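Side-chain contacts in uncharacterized protein (Cytophaga hutchinsonii, PDB 3OMT), which is of unknown function but, as a helix-turn-helix protein of the Xre family, is probably the DNA-binding antitoxin component of a toxin-antitoxin system: residues Asn11-Val16 against Glu58-Asp63; Leu25-Thr30 against Thr36-Trp41; Leu31-Asn34 against Lys40-Thr43; Phe54-Ala59 against Arg65-Ser70. All blocks are in the same frame, centred on the assembly; numbering follows the deposited sequence.

Contact 1 (Asn11-Val16 against Glu58-Asp63)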
loop_
_atom_site.group_PDB
_atom_site.type_symbol
_atom_site.label_atom_id
_atom_site.label_comp_id
_atom_site.label_asym_id
_atom_site.label_seq_id
_atom_site.Cartn_x
_atom_site.Cartn_y
_atom_site.Cartn_z
ATOM N N ASN A 11 -5.600 1.885 6.059
ATOM C CA ASN A 11 -4.557 1.213 6.805
ATOM C C ASN A 11 -5.083 0.759 8.151
ATOM O O ASN A 11 -6.081 1.289 8.672
ATOM C CB ASN A 11 -3.257 2.073 6.880
ATOM C CG ASN A 11 -3.313 3.159 7.940
ATOM O OD1 ASN A 11 -3.349 2.852 9.142
ATOM N ND2 ASN A 11 -3.331 4.440 7.512
ATOM N N ARG A 12 -4.384 -0.203 8.719
ATOM C CA ARG A 12 -4.618 -0.624 10.088
ATOM C C ARG A 12 -3.351 -0.506 10.971
ATOM O O ARG A 12 -3.107 -1.332 11.889
ATOM C CB ARG A 12 -5.246 -1.993 10.130
ATOM C CG ARG A 12 -4.508 -3.048 9.425
ATOM C CD ARG A 12 -5.228 -4.431 9.445
ATOM N NE ARG A 12 -5.456 -4.963 10.787
ATOM C CZ ARG A 12 -4.579 -5.690 11.486
ATOM N NH1 ARG A 12 -3.416 -5.979 10.961
ATOM N NH2 ARG A 12 -4.893 -6.174 12.703
ATOM N N LEU A 13 -2.614 0.582 10.761
ATOM C CA LEU A 13 -1.416 0.852 11.541
ATOM C C LEU A 13 -1.685 0.942 13.032
ATOM O O LEU A 13 -0.945 0.356 13.826
ATOM C CB LEU A 13 -0.734 2.106 11.058
ATOM C CG LEU A 13 0.530 2.513 11.827
ATOM C CD1 LEU A 13 1.599 1.401 11.822
ATOM C CD2 LEU A 13 1.069 3.829 11.196
ATOM N N LYS A 14 -2.757 1.620 13.416
ATOM C CA LYS A 14 -3.090 1.783 14.830
ATOM C C LYS A 14 -3.207 0.395 15.472
ATOM O O LYS A 14 -2.685 0.158 16.549
ATOM C CB LYS A 14 -4.380 2.579 15.015
ATOM C CG LYS A 14 -4.769 2.793 16.465
ATOM C CD LYS A 14 -6.069 3.621 16.577
ATOM C CE LYS A 14 -6.509 3.816 18.035
ATOM N NZ LYS A 14 -7.278 5.082 18.191
ATOM N N SER A 15 -3.920 -0.508 14.800
ATOM C CA SER A 15 -4.093 -1.872 15.317
ATOM C C SER A 15 -2.784 -2.620 15.436
ATOM O O SER A 15 -2.578 -3.349 16.411
ATOM C CB SER A 15 -5.036 -2.674 14.473
ATOM O OG SER A 15 -6.352 -2.208 14.637
ATOM N N VAL A 16 -1.921 -2.513 14.413
ATOM C CA VAL A 16 -0.646 -3.254 14.429
ATOM C C VAL A 16 0.249 -2.696 15.533
ATOM O O VAL A 16 0.923 -3.451 16.238
ATOM C CB VAL A 16 0.037 -3.302 13.056
ATOM C CG1 VAL A 16 1.362 -4.043 13.102
ATOM C CG2 VAL A 16 -0.885 -4.018 12.040
ATOM N N GLU A 58 9.062 -3.158 8.396
ATOM C CA GLU A 58 10.370 -3.611 8.827
ATOM C C GLU A 58 10.630 -3.232 10.317
ATOM O O GLU A 58 11.109 -4.071 11.113
ATOM C CB GLU A 58 11.436 -3.036 7.896
ATOM C CG GLU A 58 12.857 -3.380 8.345
ATOM C CD GLU A 58 13.908 -2.619 7.526
ATOM O OE1 GLU A 58 13.708 -1.417 7.197
ATOM O OE2 GLU A 58 14.961 -3.212 7.257
ATOM N N ALA A 59 10.287 -2.013 10.693
ATOM C CA ALA A 59 10.431 -1.518 12.064
ATOM C C ALA A 59 9.635 -2.350 13.054
ATOM O O ALA A 59 10.133 -2.690 14.146
ATOM C CB ALA A 59 10.049 -0.024 12.160
ATOM N N LEU A 60 8.416 -2.689 12.660
ATOM C CA LEU A 60 7.505 -3.476 13.494
ATOM C C LEU A 60 7.697 -4.968 13.415
ATOM O O LEU A 60 7.087 -5.723 14.208
ATOM C CB LEU A 60 6.061 -3.144 13.170
ATOM C CG LEU A 60 5.628 -1.783 13.657
ATOM C CD1 LEU A 60 4.341 -1.334 13.051
ATOM C CD2 LEU A 60 5.545 -1.701 15.216
ATOM N N ASN A 61 8.479 -5.418 12.452
ATOM C CA ASN A 61 8.692 -6.862 12.215
ATOM C C ASN A 61 7.403 -7.634 11.884
ATOM O O ASN A 61 7.094 -8.695 12.485
ATOM C CB ASN A 61 9.398 -7.533 13.407
ATOM C CG ASN A 61 9.942 -8.890 13.050
ATOM O OD1 ASN A 61 10.260 -9.140 11.902
ATOM N ND2 ASN A 61 10.037 -9.771 14.025
ATOM N N VAL A 62 6.639 -7.065 10.949
ATOM C CA VAL A 62 5.415 -7.660 10.458
ATOM C C VAL A 62 5.464 -7.639 8.946
ATOM O O VAL A 62 6.162 -6.828 8.335
ATOM C CB VAL A 62 4.109 -6.885 10.952
ATOM C CG1 VAL A 62 4.030 -6.922 12.440
ATOM C CG2 VAL A 62 4.041 -5.436 10.398
ATOM N N ASP A 63 4.682 -8.524 8.337
ATOM C CA ASP A 63 4.481 -8.499 6.902
ATOM C C ASP A 63 3.789 -7.175 6.588
ATOM O O ASP A 63 2.803 -6.819 7.211
ATOM C CB ASP A 63 3.593 -9.695 6.521
ATOM C CG ASP A 63 3.343 -9.845 5.046
ATOM O OD1 ASP A 63 3.609 -8.978 4.263
ATOM O OD2 ASP A 63 2.814 -10.924 4.674
#
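A chi1 of 179° sets CG1 of V16 opposite the backbone N, and this one methyl meets both residues across the contact. It lies 4.0 Å from CD1 of L60 and 4.0 Å from CG1 of V62. V16 and V62 reach toward each other, methyl to methyl, whereas L60 comes in at a slant. L13 joins further along. Its CD1 is 4.1 Å from CD1 of L60, and the two leucine side chains cross at about a right angle. All four residues are buried, and the contact is purely apolar. Each segment is shaped by its own turn. OD1 of N11 accepts from N of L13 at 2.9 Å, an Asx turn just ahead of helix 13-20. N61 has positive phi and is the C-prime residue of a Schellman motif that ends helix 50-60. That turn lets V62 follow L60 onto the same apolar patch. The contact thus ties the start of helix 13-20 to the end of helix 50-60. L27 of helix 24-30 and W41 of helix 35-42 pack on L13, while W26 of helix 24-30 and L17 of helix 13-20 pack on L60.

Contact 2 (Leu25-Thr30 against Thr36-Trp41)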
loop_
_atom_site.group_PDB
_atom_site.type_symbol
_atom_site.label_atom_id
_atom_site.label_comp_id
_atom_site.label_asym_id
_atom_site.label_seq_id
_atom_site.Cartn_x
_atom_site.Cartn_y
_atom_site.Cartn_z
ATOM N N LEU A 25 4.665 7.539 19.365
ATOM C CA LEU A 25 6.006 8.130 19.666
ATOM C C LEU A 25 7.131 7.195 19.264
ATOM O O LEU A 25 8.070 7.581 18.585
ATOM C CB LEU A 25 6.127 8.451 21.167
ATOM C CG LEU A 25 7.509 8.946 21.646
ATOM C CD1 LEU A 25 7.840 10.265 20.978
ATOM C CD2 LEU A 25 7.545 9.080 23.206
ATOM N N TRP A 26 7.009 5.926 19.623
ATOM C CA TRP A 26 8.039 4.962 19.222
ATOM C C TRP A 26 8.244 4.945 17.708
ATOM O O TRP A 26 9.373 4.933 17.203
ATOM C CB TRP A 26 7.653 3.567 19.707
ATOM C CG TRP A 26 8.657 2.520 19.431
ATOM C CD1 TRP A 26 9.690 2.122 20.243
ATOM C CD2 TRP A 26 8.755 1.727 18.241
ATOM N NE1 TRP A 26 10.423 1.117 19.630
ATOM C CE2 TRP A 26 9.890 0.863 18.397
ATOM C CE3 TRP A 26 8.003 1.642 17.090
ATOM C CZ2 TRP A 26 10.275 -0.056 17.426
ATOM C CZ3 TRP A 26 8.387 0.676 16.104
ATOM C CH2 TRP A 26 9.512 -0.139 16.293
ATOM N N LEU A 27 7.151 4.912 16.964
ATOM C CA LEU A 27 7.265 4.812 15.494
ATOM C C LEU A 27 7.832 6.092 14.925
ATOM O O LEU A 27 8.690 6.083 14.024
ATOM C CB LEU A 27 5.913 4.490 14.884
ATOM C CG LEU A 27 5.919 4.207 13.372
ATOM C CD1 LEU A 27 6.735 2.931 13.144
ATOM C CD2 LEU A 27 4.480 4.070 12.890
ATOM N N THR A 28 7.407 7.203 15.505
ATOM C CA THR A 28 7.855 8.505 15.083
ATOM C C THR A 28 9.372 8.660 15.249
ATOM O O THR A 28 10.066 9.061 14.336
ATOM C CB THR A 28 7.114 9.618 15.876
ATOM O OG1 THR A 28 5.692 9.560 15.660
ATOM C CG2 THR A 28 7.609 11.027 15.477
ATOM N N GLU A 29 9.883 8.280 16.417
ATOM C CA GLU A 29 11.314 8.328 16.671
ATOM C C GLU A 29 12.056 7.309 15.808
ATOM O O GLU A 29 13.093 7.609 15.219
ATOM C CB GLU A 29 11.570 8.117 18.159
ATOM C CG GLU A 29 11.073 9.235 18.986
ATOM C CD GLU A 29 11.591 9.158 20.432
ATOM O OE1 GLU A 29 11.937 8.045 20.890
ATOM O OE2 GLU A 29 11.628 10.210 21.102
ATOM N N THR A 30 11.553 6.081 15.747
ATOM C CA THR A 30 12.250 4.998 15.063
ATOM C C THR A 30 12.468 5.329 13.591
ATOM O O THR A 30 13.542 5.062 13.026
ATOM C CB THR A 30 11.483 3.660 15.237
ATOM O OG1 THR A 30 11.483 3.346 16.638
ATOM C CG2 THR A 30 12.148 2.519 14.471
ATOM N N THR A 36 3.232 14.765 13.626
ATOM C CA THR A 36 1.897 14.887 13.035
ATOM C C THR A 36 1.695 13.934 11.847
ATOM O O THR A 36 0.581 13.422 11.589
ATOM C CB THR A 36 1.601 16.318 12.611
ATOM O OG1 THR A 36 1.800 17.192 13.714
ATOM C CG2 THR A 36 0.200 16.416 12.218
ATOM N N THR A 37 2.769 13.704 11.115
ATOM C CA THR A 37 2.758 12.776 9.990
ATOM C C THR A 37 2.302 11.385 10.458
ATOM O O THR A 37 1.393 10.773 9.871
ATOM C CB THR A 37 4.139 12.680 9.392
ATOM O OG1 THR A 37 4.507 13.962 8.865
ATOM C CG2 THR A 37 4.222 11.591 8.308
ATOM N N VAL A 38 2.921 10.909 11.529
ATOM C CA VAL A 38 2.593 9.589 12.077
ATOM C C VAL A 38 1.185 9.553 12.643
ATOM O O VAL A 38 0.429 8.608 12.439
ATOM C CB VAL A 38 3.658 9.117 13.100
ATOM C CG1 VAL A 38 3.196 7.891 13.836
ATOM C CG2 VAL A 38 4.991 8.941 12.391
ATOM N N SER A 39 0.798 10.620 13.329
ATOM C CA SER A 39 -0.536 10.693 13.876
ATOM C C SER A 39 -1.623 10.559 12.800
ATOM O O SER A 39 -2.621 9.835 12.995
ATOM C CB SER A 39 -0.722 12.014 14.635
ATOM O OG SER A 39 -2.009 12.036 15.231
ATOM N N LYS A 40 -1.428 11.245 11.680
ATOM C CA LYS A 40 -2.412 11.271 10.613
ATOM C C LYS A 40 -2.445 9.922 9.882
ATOM O O LYS A 40 -3.480 9.525 9.345
ATOM C CB LYS A 40 -2.106 12.428 9.664
ATOM C CG LYS A 40 -2.484 13.725 10.349
ATOM C CD LYS A 40 -2.475 14.912 9.440
ATOM C CE LYS A 40 -2.853 16.175 10.212
ATOM N NZ LYS A 40 -4.230 16.141 10.808
ATOM N N TRP A 41 -1.320 9.209 9.865
ATOM C CA TRP A 41 -1.396 7.841 9.344
ATOM C C TRP A 41 -2.381 7.033 10.232
ATOM O O TRP A 41 -3.262 6.299 9.749
ATOM C CB TRP A 41 -0.062 7.112 9.391
ATOM C CG TRP A 41 1.033 7.655 8.562
ATOM C CD1 TRP A 41 0.937 8.478 7.470
ATOM C CD2 TRP A 41 2.421 7.394 8.749
ATOM N NE1 TRP A 41 2.200 8.739 6.966
ATOM C CE2 TRP A 41 3.123 8.103 7.742
ATOM C CE3 TRP A 41 3.152 6.641 9.691
ATOM C CZ2 TRP A 41 4.519 8.090 7.643
ATOM C CZ3 TRP A 41 4.572 6.626 9.563
ATOM C CH2 TRP A 41 5.217 7.347 8.541
#
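Helices 24-30 and 35-42 are the two helices of the helix-turn-helix, and they meet here through L27 and T28 on the first and V38 and W41 on the second. V38 makes most of the contact on its side. Its CB comes to 3.3 Å from OG1 of T28, and its CG2 lies 3.4 Å from OG1 of T28. This is a van der Waals approach. The T28 torsion, chi1 -61°, turns OG1 back along its helix, where it bonds to the backbone O of N24 and still rests against V38. CG1 of V38 also lies near that oxygen, and CG1 of V38 reaches CD2 of L27 at 4.1 Å. The same CD2 of L27 touches the edge of the W41 ring, near its plane, at 4.2 Å from CZ3 of W41. L27 and W41 cross at about a right angle. The short helix segments run at 130° to each other with axes 9.4 Å apart, and the CA atoms of T28 and V38 are the nearest across the two segments. In the Xre family the second helix of this motif is normally the one that reads DNA, so helix 35-42 is probably the recognition helix. On the other flank of helix 24-30, OG1 of T30 lies over the centre of the W26 ring and bonds to the backbone O of W26 at 2.7 Å. That O also takes N of T30, from the opposite face of the carbonyl plane. K22 makes a cation-pi contact with W26.

Contact 3 (Leu31-Asn34 against Lys40-Thr43)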
loop_
_atom_site.group_PDB
_atom_site.type_symbol
_atom_site.label_atom_id
_atom_site.label_comp_id
_atom_site.label_asym_id
_atom_site.label_seq_id
_atom_site.Cartn_x
_atom_site.Cartn_y
_atom_site.Cartn_z
ATOM N N LEU A 31 11.450 5.897 12.966
ATOM C CA LEU A 31 11.518 6.238 11.540
ATOM C C LEU A 31 12.032 7.646 11.275
ATOM O O LEU A 31 12.075 8.058 10.125
ATOM C CB LEU A 31 10.137 6.044 10.842
ATOM C CG LEU A 31 9.589 4.626 10.846
ATOM C CD1 LEU A 31 8.248 4.586 10.083
ATOM C CD2 LEU A 31 10.610 3.661 10.240
ATOM N N ASP A 32 12.428 8.397 12.313
ATOM C CA ASP A 32 12.968 9.762 12.150
ATOM C C ASP A 32 11.942 10.631 11.408
ATOM O O ASP A 32 12.273 11.297 10.450
ATOM C CB ASP A 32 14.317 9.681 11.429
ATOM C CG ASP A 32 15.086 10.987 11.421
ATOM O OD1 ASP A 32 14.859 11.846 12.311
ATOM O OD2 ASP A 32 15.968 11.118 10.511
ATOM N N LYS A 33 10.675 10.552 11.841
ATOM C CA LYS A 33 9.573 11.259 11.207
ATOM C C LYS A 33 9.082 12.400 12.121
ATOM O O LYS A 33 9.511 12.558 13.255
ATOM C CB LYS A 33 8.392 10.300 10.902
ATOM C CG LYS A 33 8.662 9.265 9.836
ATOM C CD LYS A 33 8.710 9.896 8.469
ATOM C CE LYS A 33 9.063 8.909 7.384
ATOM N NZ LYS A 33 9.312 9.640 6.094
ATOM N N ASN A 34 8.187 13.204 11.595
ATOM C CA ASN A 34 7.509 14.241 12.367
ATOM C C ASN A 34 6.278 13.637 13.044
ATOM O O ASN A 34 5.650 12.712 12.514
ATOM C CB ASN A 34 7.103 15.405 11.483
ATOM C CG ASN A 34 8.299 16.041 10.785
ATOM O OD1 ASN A 34 9.478 15.809 11.169
ATOM N ND2 ASN A 34 8.016 16.829 9.745
ATOM N N LYS A 40 -1.428 11.245 11.680
ATOM C CA LYS A 40 -2.412 11.271 10.613
ATOM C C LYS A 40 -2.445 9.922 9.882
ATOM O O LYS A 40 -3.480 9.525 9.345
ATOM C CB LYS A 40 -2.106 12.428 9.664
ATOM C CG LYS A 40 -2.484 13.725 10.349
ATOM C CD LYS A 40 -2.475 14.912 9.440
ATOM C CE LYS A 40 -2.853 16.175 10.212
ATOM N NZ LYS A 40 -4.230 16.141 10.808
ATOM N N TRP A 41 -1.320 9.209 9.865
ATOM C CA TRP A 41 -1.396 7.841 9.344
ATOM C C TRP A 41 -2.381 7.033 10.232
ATOM O O TRP A 41 -3.262 6.299 9.749
ATOM C CB TRP A 41 -0.062 7.112 9.391
ATOM C CG TRP A 41 1.033 7.655 8.562
ATOM C CD1 TRP A 41 0.937 8.478 7.470
ATOM C CD2 TRP A 41 2.421 7.394 8.749
ATOM N NE1 TRP A 41 2.200 8.739 6.966
ATOM C CE2 TRP A 41 3.123 8.103 7.742
ATOM C CE3 TRP A 41 3.152 6.641 9.691
ATOM C CZ2 TRP A 41 4.519 8.090 7.643
ATOM C CZ3 TRP A 41 4.572 6.626 9.563
ATOM C CH2 TRP A 41 5.217 7.347 8.541
ATOM N N CYS A 42 -2.179 7.110 11.539
ATOM C CA CYS A 42 -2.924 6.255 12.447
ATOM C C CYS A 42 -4.426 6.546 12.439
ATOM O O CYS A 42 -5.251 5.628 12.583
ATOM C CB CYS A 42 -2.356 6.378 13.873
ATOM S SG CYS A 42 -0.755 5.554 14.010
ATOM N N THR A 43 -4.792 7.796 12.200
ATOM C CA THR A 43 -6.203 8.148 12.089
ATOM C C THR A 43 -6.782 8.021 10.667
ATOM O O THR A 43 -7.954 8.387 10.420
ATOM C CB THR A 43 -6.482 9.547 12.640
ATOM O OG1 THR A 43 -5.660 10.488 11.965
ATOM C CG2 THR A 43 -6.179 9.622 14.122
#
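W41 sets the far end of its six-membered ring against the turn between helices 24-30 and 35-42, where L31 and K33 receive it. Two neighbouring ring carbons do the touching. CZ3 of W41 lies 4.2 Å from CD1 of L31, which comes in at the ring edge, near its plane. CH2 of W41 lies 4.2 Å from CG of K33, which approaches obliquely. The lysine therefore contributes its aliphatic part. A chi1 of -68° sets its CG opposite the carbonyl carbon and beside the backbone N, which brings this methylene to the ring. The chain then bends at chi2, -72°, just beyond the touching CG, and crosses the tryptophan side chain at about a right angle. The interaction is apolar throughout. W41 is buried, whereas K33 is exposed and L31 partly so. The turn itself has a defined shape. D32 has positive phi and ends helix 24-30 in a Schellman motif. N of K33 bonds back to O of T28, which fixes the backbone of K33 beside the ring. N34 then stands at the N-cap position of helix 35-42, although its side chain makes no capping bond. Further round, T52 and I56 of helix 50-60 and P48 also pack on W41, and L31 rests on I56. The short turn between the two helices of the helix-turn-helix thus packs, through L31 and the aliphatic part of K33, on W41 of the probable recognition helix.

Contact 4 (Phe54-Ala59 against Arg65-Ser70)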
loop_
_atom_site.group_PDB
_atom_site.type_symbol
_atom_site.label_atom_id
_atom_site.label_comp_id
_atom_site.label_asym_id
_atom_site.label_seq_id
_atom_site.Cartn_x
_atom_site.Cartn_y
_atom_site.Cartn_z
ATOM N N PHE A 54 6.625 -0.179 3.750
ATOM C CA PHE A 54 7.633 -1.239 3.887
ATOM C C PHE A 54 8.594 -0.906 5.066
ATOM O O PHE A 54 8.966 -1.797 5.824
ATOM C CB PHE A 54 8.418 -1.472 2.582
ATOM C CG PHE A 54 7.720 -2.378 1.592
ATOM C CD1 PHE A 54 8.201 -3.656 1.330
ATOM C CD2 PHE A 54 6.577 -1.960 0.953
ATOM C CE1 PHE A 54 7.573 -4.501 0.446
ATOM C CE2 PHE A 54 5.927 -2.782 0.083
ATOM C CZ PHE A 54 6.426 -4.060 -0.203
ATOM N N ASP A 55 8.969 0.357 5.210
ATOM C CA ASP A 55 9.821 0.827 6.324
ATOM C C ASP A 55 9.131 0.610 7.681
ATOM O O ASP A 55 9.747 0.131 8.610
ATOM C CB ASP A 55 10.145 2.302 6.153
ATOM C CG ASP A 55 11.165 2.575 5.070
ATOM O OD1 ASP A 55 11.852 1.642 4.580
ATOM O OD2 ASP A 55 11.280 3.770 4.719
ATOM N N ILE A 56 7.830 0.920 7.756
ATOM C CA ILE A 56 7.027 0.689 8.951
ATOM C C ILE A 56 7.008 -0.806 9.283
ATOM O O ILE A 56 7.183 -1.199 10.448
ATOM C CB ILE A 56 5.609 1.222 8.809
ATOM C CG1 ILE A 56 5.584 2.768 8.587
ATOM C CG2 ILE A 56 4.759 0.816 10.004
ATOM C CD1 ILE A 56 4.255 3.321 8.045
ATOM N N ALA A 57 6.774 -1.641 8.268
ATOM C CA ALA A 57 6.632 -3.086 8.434
ATOM C C ALA A 57 7.958 -3.658 8.942
ATOM O O ALA A 57 7.998 -4.514 9.813
ATOM C CB ALA A 57 6.263 -3.706 7.126
ATOM N N GLU A 58 9.062 -3.158 8.396
ATOM C CA GLU A 58 10.370 -3.611 8.827
ATOM C C GLU A 58 10.630 -3.232 10.317
ATOM O O GLU A 58 11.109 -4.071 11.113
ATOM C CB GLU A 58 11.436 -3.036 7.896
ATOM C CG GLU A 58 12.857 -3.380 8.345
ATOM C CD GLU A 58 13.908 -2.619 7.526
ATOM O OE1 GLU A 58 13.708 -1.417 7.197
ATOM O OE2 GLU A 58 14.961 -3.212 7.257
ATOM N N ALA A 59 10.287 -2.013 10.693
ATOM C CA ALA A 59 10.431 -1.518 12.064
ATOM C C ALA A 59 9.635 -2.350 13.054
ATOM O O ALA A 59 10.133 -2.690 14.146
ATOM C CB ALA A 59 10.049 -0.024 12.160
ATOM N N ARG A 65 1.884 -6.483 4.365
ATOM C CA ARG A 65 0.468 -6.678 3.993
ATOM C C ARG A 65 -0.470 -6.471 5.188
ATOM O O ARG A 65 -1.661 -6.069 5.003
ATOM C CB ARG A 65 0.256 -8.052 3.416
ATOM C CG ARG A 65 0.841 -8.226 2.021
ATOM C CD ARG A 65 0.620 -9.600 1.478
ATOM N NE ARG A 65 1.091 -9.672 0.089
ATOM C CZ ARG A 65 0.972 -10.768 -0.676
ATOM N NH1 ARG A 65 0.477 -11.914 -0.178
ATOM N NH2 ARG A 65 1.361 -10.717 -1.930
ATOM N N GLU A 66 0.014 -6.758 6.405
ATOM C CA GLU A 66 -0.826 -6.621 7.587
ATOM C C GLU A 66 -1.125 -5.156 7.949
ATOM O O GLU A 66 -2.018 -4.901 8.737
ATOM C CB GLU A 66 -0.169 -7.335 8.801
ATOM C CG GLU A 66 -0.090 -8.820 8.570
ATOM C CD GLU A 66 0.490 -9.565 9.743
ATOM O OE1 GLU A 66 0.509 -9.000 10.860
ATOM O OE2 GLU A 66 0.908 -10.736 9.536
ATOM N N LEU A 67 -0.370 -4.198 7.385
ATOM C CA LEU A 67 -0.590 -2.786 7.684
ATOM C C LEU A 67 -1.770 -2.231 6.916
ATOM O O LEU A 67 -2.203 -1.142 7.205
ATOM C CB LEU A 67 0.641 -1.985 7.344
ATOM C CG LEU A 67 1.915 -2.276 8.160
ATOM C CD1 LEU A 67 3.154 -1.517 7.637
ATOM C CD2 LEU A 67 1.649 -2.079 9.667
ATOM N N ILE A 68 -2.251 -2.963 5.909
ATOM C CA ILE A 68 -3.329 -2.530 4.998
ATOM C C ILE A 68 -4.581 -3.336 5.350
ATOM O O ILE A 68 -4.473 -4.535 5.620
ATOM C CB ILE A 68 -2.891 -2.804 3.514
ATOM C CG1 ILE A 68 -1.550 -2.115 3.255
ATOM C CG2 ILE A 68 -3.995 -2.376 2.516
ATOM C CD1 ILE A 68 -1.606 -0.681 3.640
ATOM N N VAL A 69 -5.757 -2.722 5.319
ATOM C CA VAL A 69 -6.973 -3.506 5.567
ATOM C C VAL A 69 -7.231 -4.411 4.345
ATOM O O VAL A 69 -6.972 -4.038 3.191
ATOM C CB VAL A 69 -8.206 -2.643 5.887
ATOM C CG1 VAL A 69 -7.970 -1.848 7.194
ATOM C CG2 VAL A 69 -8.581 -1.639 4.731
ATOM N N SER A 70 -7.681 -5.630 4.631
ATOM C CA SER A 70 -8.095 -6.556 3.589
ATOM C C SER A 70 -9.339 -6.102 2.825
ATOM O O SER A 70 -10.269 -5.510 3.393
ATOM C CB SER A 70 -8.342 -7.922 4.240
ATOM O OG SER A 70 -8.775 -8.808 3.251
#
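The flat group that L67 meets is the backbone peptide joining I56 to A57. CD1 of L67 lies over one face of it, roughly above N of A57, at 3.7 Å. No ring takes part in the touch. The same methyl also reaches the side chains on either side of that peptide. CD1 of L67 is 3.7 Å from CG2 of I56 and 3.8 Å from CB of A57. One leucine branch thus fits into the notch between two consecutive residues of helix 50-60. The small side chain of A57 lets the methyl come right up to the helix backbone. A chi1 of -65° turns CG of L67 opposite its carbonyl carbon, and an extended chi2 of 174° carries CD1 onward to the helix. I56 offers the branch that stands opposite its own backbone N, CG2, and crosses L67 obliquely. All three touching residues are buried, and the contact is apolar. The segment that brings L67 here has helical backbone angles over residues 65-67 but lacks the regular helical bonds. On the outer side, F54 makes an edge-to-face pair with F10 of the second subunit. F54 also packs on R7 of the second subunit, and I68 and V69 pack on F54 of that subunit. NH2 of R65 bonds to O of I68 of the second subunit, and the reverse bond is made too. Within its own chain, L67 is wedged between helix 50-60, through I56, A57 and L53, and helix 13-20, through L13 and V16.

Contacts 2 and 3 form one end of the chain's core and contacts 1 and 4 the other. The centres of contacts 2 and 3 are 3 Å apart, those of contacts 1 and 4 are 5 Å apart, and the centres of contacts 2 and 4 are about 14 Å apart. I56 bridges the ends: CD1 of I56 lies 3.7 Å from CZ3 of W41, and CG1 of I56 is 3.6 Å from CD1 of L31. A polar link joins contact 1 to contacts 2 and 3, where ND2 of N11 is 2.9 Å from O of W41. Contacts 1 and 4 also touch the second subunit, whereas contacts 2 and 3 touch no other chain of the assembly, consistent with the helix-turn-helix lying away from the subunit interface.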